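MccB protein (Escherichia coli, PDB 6OM4) modifies the heptapeptide MccA with adenylate through a phosphoramidate link in the ATP-dependent biosynthesis of the Trojan horse antibiotic microcin C7. Local coordinates at residues A244-L249 and P316-K321. Residues are numbered along the deposited sequence; the frame is centred on the assembly and turned at random.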
ATOM      1  N   ALA A 244       6.495   9.959  -8.510  1.00 11.91           N
ATOM      2  CA  ALA A 244       5.588   9.410  -7.490  1.00 12.38           C
ATOM      3  C   ALA A 244       6.440   8.933  -6.308  1.00 13.32           C
ATOM      4  O   ALA A 244       7.456   8.297  -6.546  1.00 14.11           O
ATOM      5  CB  ALA A 244       4.814   8.268  -8.084  1.00 12.61           C
ATOM      6  N   VAL A 245       6.052   9.285  -5.089  1.00 13.65           N
ATOM      7  CA  VAL A 245       6.811   8.889  -3.885  1.00 15.41           C
ATOM      8  C   VAL A 245       5.896   8.172  -2.895  1.00 15.40           C
ATOM      9  O   VAL A 245       4.802   8.638  -2.596  1.00 16.07           O
ATOM     10  CB  VAL A 245       7.503  10.091  -3.223  1.00 16.53           C
ATOM     11  CG1 VAL A 245       8.199   9.675  -1.913  1.00 18.29           C
ATOM     12  CG2 VAL A 245       8.490  10.734  -4.181  1.00 17.79           C
ATOM     13  N   PHE A 246       6.380   7.058  -2.312  1.00 14.43           N
ATOM     14  CA  PHE A 246       5.651   6.512  -1.165  1.00 15.30           C
ATOM     15  C   PHE A 246       6.687   5.975  -0.210  1.00 14.50           C
ATOM     16  O   PHE A 246       7.774   5.612  -0.622  1.00 16.19           O
ATOM     17  CB  PHE A 246       4.619   5.428  -1.524  1.00 16.18           C
ATOM     18  CG  PHE A 246       5.159   4.098  -1.989  1.00 18.00           C
ATOM     19  CD1 PHE A 246       5.793   3.968  -3.212  1.00 16.65           C
ATOM     20  CD2 PHE A 246       5.034   2.952  -1.214  1.00 17.97           C
ATOM     21  CE1 PHE A 246       6.250   2.736  -3.662  1.00 17.34           C
ATOM     22  CE2 PHE A 246       5.536   1.735  -1.638  1.00 18.36           C
ATOM     23  CZ  PHE A 246       6.145   1.620  -2.864  1.00 18.43           C
ATOM     24  N   GLY A 247       6.294   5.965   1.050  1.00 15.52           N
ATOM     25  CA  GLY A 247       7.216   5.732   2.123  1.00 16.51           C
ATOM     26  C   GLY A 247       7.828   7.016   2.662  1.00 16.58           C
ATOM     27  O   GLY A 247       7.702   8.125   2.107  1.00 17.63           O
ATOM     28  N   PRO A 248       8.450   6.954   3.847  1.00 16.70           N
ATOM     29  CA  PRO A 248       8.607   5.706   4.589  1.00 15.19           C
ATOM     30  C   PRO A 248       7.329   5.267   5.324  1.00 14.78           C
ATOM     31  O   PRO A 248       6.420   6.066   5.555  1.00 13.92           O
ATOM     32  CB  PRO A 248       9.689   6.121   5.580  1.00 16.43           C
ATOM     33  CG  PRO A 248       9.322   7.544   5.912  1.00 16.24           C
ATOM     34  CD  PRO A 248       8.941   8.127   4.577  1.00 16.61           C
ATOM     35  N   LEU A 249       7.283   3.971   5.637  1.00 13.52           N
ATOM     36  CA  LEU A 249       6.312   3.407   6.559  1.00 15.43           C
ATOM     37  C   LEU A 249       7.035   3.285   7.907  1.00 15.38           C
ATOM     38  O   LEU A 249       7.932   2.471   8.032  1.00 16.11           O
ATOM     39  CB  LEU A 249       5.802   2.067   6.015  1.00 16.79           C
ATOM     40  CG  LEU A 249       5.019   1.139   6.935  1.00 22.26           C
ATOM     41  CD1 LEU A 249       4.174   1.836   7.956  1.00 24.79           C
ATOM     42  CD2 LEU A 249       4.165   0.154   6.146  1.00 21.65           C
ATOM     43  N   PRO A 316       5.294  -4.882   3.769  1.00 18.11           N
ATOM     44  CA  PRO A 316       5.191  -3.605   3.040  1.00 17.19           C
ATOM     45  C   PRO A 316       6.522  -3.250   2.357  1.00 16.51           C
ATOM     46  O   PRO A 316       7.588  -3.415   2.934  1.00 19.44           O
ATOM     47  CB  PRO A 316       4.814  -2.592   4.119  1.00 18.25           C
ATOM     48  CG  PRO A 316       4.296  -3.392   5.272  1.00 18.22           C
ATOM     49  CD  PRO A 316       4.979  -4.738   5.202  1.00 17.94           C
ATOM     50  N   LEU A 317       6.451  -2.678   1.153  1.00 15.17           N
ATOM     51  CA  LEU A 317       7.651  -2.306   0.418  1.00 16.04           C
ATOM     52  C   LEU A 317       8.406  -1.152   1.094  1.00 15.73           C
ATOM     53  O   LEU A 317       9.658  -1.102   0.972  1.00 16.88           O
ATOM     54  CB  LEU A 317       7.245  -1.897  -0.993  1.00 18.31           C
ATOM     55  CG  LEU A 317       7.406  -2.917  -2.114  1.00 23.53           C
ATOM     56  CD1 LEU A 317       7.328  -4.360  -1.670  1.00 23.26           C
ATOM     57  CD2 LEU A 317       6.450  -2.619  -3.259  1.00 21.27           C
ATOM     58  N   SER A 318       7.689  -0.230   1.774  1.00 15.80           N
ATOM     59  CA  SER A 318       8.292   1.028   2.201  1.00 16.53           C
ATOM     60  C   SER A 318       8.802   0.999   3.639  1.00 14.77           C
ATOM     61  O   SER A 318       9.129   2.042   4.171  1.00 16.56           O
ATOM     62  CB  SER A 318       7.395   2.205   1.933  1.00 17.20           C
ATOM     63  OG  SER A 318       6.237   2.185   2.749  1.00 17.04           O
ATOM     64  N   LEU A 319       8.880  -0.178   4.277  1.00 15.13           N
ATOM     65  CA  LEU A 319       9.638  -0.239   5.547  1.00 16.98           C
ATOM     66  C   LEU A 319      11.069   0.259   5.273  1.00 16.08           C
ATOM     67  O   LEU A 319      11.772  -0.303   4.403  1.00 16.82           O
ATOM     68  CB  LEU A 319       9.698  -1.692   6.034  1.00 18.88           C
ATOM     69  CG  LEU A 319       8.663  -2.235   7.013  1.00 24.40           C
ATOM     70  CD1 LEU A 319       7.383  -1.465   7.119  1.00 25.01           C
ATOM     71  CD2 LEU A 319       8.400  -3.697   6.740  1.00 25.05           C
ATOM     72  N   ASN A 320      11.524   1.269   6.016  1.00 16.27           N
ATOM     73  CA  ASN A 320      12.933   1.720   5.969  1.00 16.69           C
ATOM     74  C   ASN A 320      13.283   2.335   4.609  1.00 17.02           C
ATOM     75  O   ASN A 320      14.472   2.416   4.266  1.00 19.06           O
ATOM     76  CB  ASN A 320      13.906   0.565   6.264  1.00 17.37           C
ATOM     77  CG  ASN A 320      13.705  -0.010   7.643  1.00 17.19           C
ATOM     78  OD1 ASN A 320      13.815   0.739   8.614  1.00 15.90           O
ATOM     79  ND2 ASN A 320      13.406  -1.310   7.725  1.00 18.08           N
ATOM     80  N   LYS A 321      12.290   2.803   3.828  1.00 14.93           N
ATOM     81  CA  LYS A 321      12.555   3.237   2.450  1.00 16.24           C
ATOM     82  C   LYS A 321      11.583   4.360   2.054  1.00 15.57           C
ATOM     83  O   LYS A 321      10.431   4.309   2.370  1.00 16.36           O
ATOM     84  CB  LYS A 321      12.436   2.068   1.460  1.00 17.40           C
ATOM     85  CG  LYS A 321      13.527   1.009   1.612  1.00 20.11           C
ATOM     86  CD  LYS A 321      13.463  -0.097   0.614  1.00 23.12           C
ATOM     87  CE  LYS A 321      14.341  -1.249   1.055  1.00 27.68           C
ATOM     88  NZ  LYS A 321      14.591  -2.155  -0.079  1.00 32.95           N
TER
HETATM   89  O   HOH W   1      10.691   3.461   7.593  1.00 15.47           O
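The carbonyl oxygen of S318 takes two N-H groups from opposite faces of its plane. L249 N comes across the contact, 3.0 Å from S318 O and nearly straight at 172°, though from above the carbonyl plane; K321 N, 3.3 Å from S318 O, closes the type II turn S318-K321. A water spans the next step, giving a hydrogen to L249 O and accepting one from N320 N. N320 OD1 bonds to G256 N in the loop after strand 243-250, next in sequence to the zinc ligand C257; the N320 side chain is about 9 Å from the zinc ion. K321 O faces the strand at G247 and P248, with P248 CA 3.2 Å from K321 O in a CH-O contact. G247 CA lies 3.5 Å from S318 CB, bringing the turn close to the strand backbone. S318 OG, buried, is hydrogen-bonded to D305.

L249 CG stands anti to its own N (chi1 167°), and the branch reaches P316 and L319: L249 CD2 is a tight 3.5 Å from P316 CB, while L319 CD1 lies alongside L249 CG. Separately, the F246 ring meets L317 CB at its edge.

F246 also packs on L301 and D305 of helix 292-311, and D305 receives L317 N as well. The turns thus join that helix to strand 321-326, which pairs antiparallel with strand 243-250 in the mixed sheet of the ThiF-family, Rossmann-like domain.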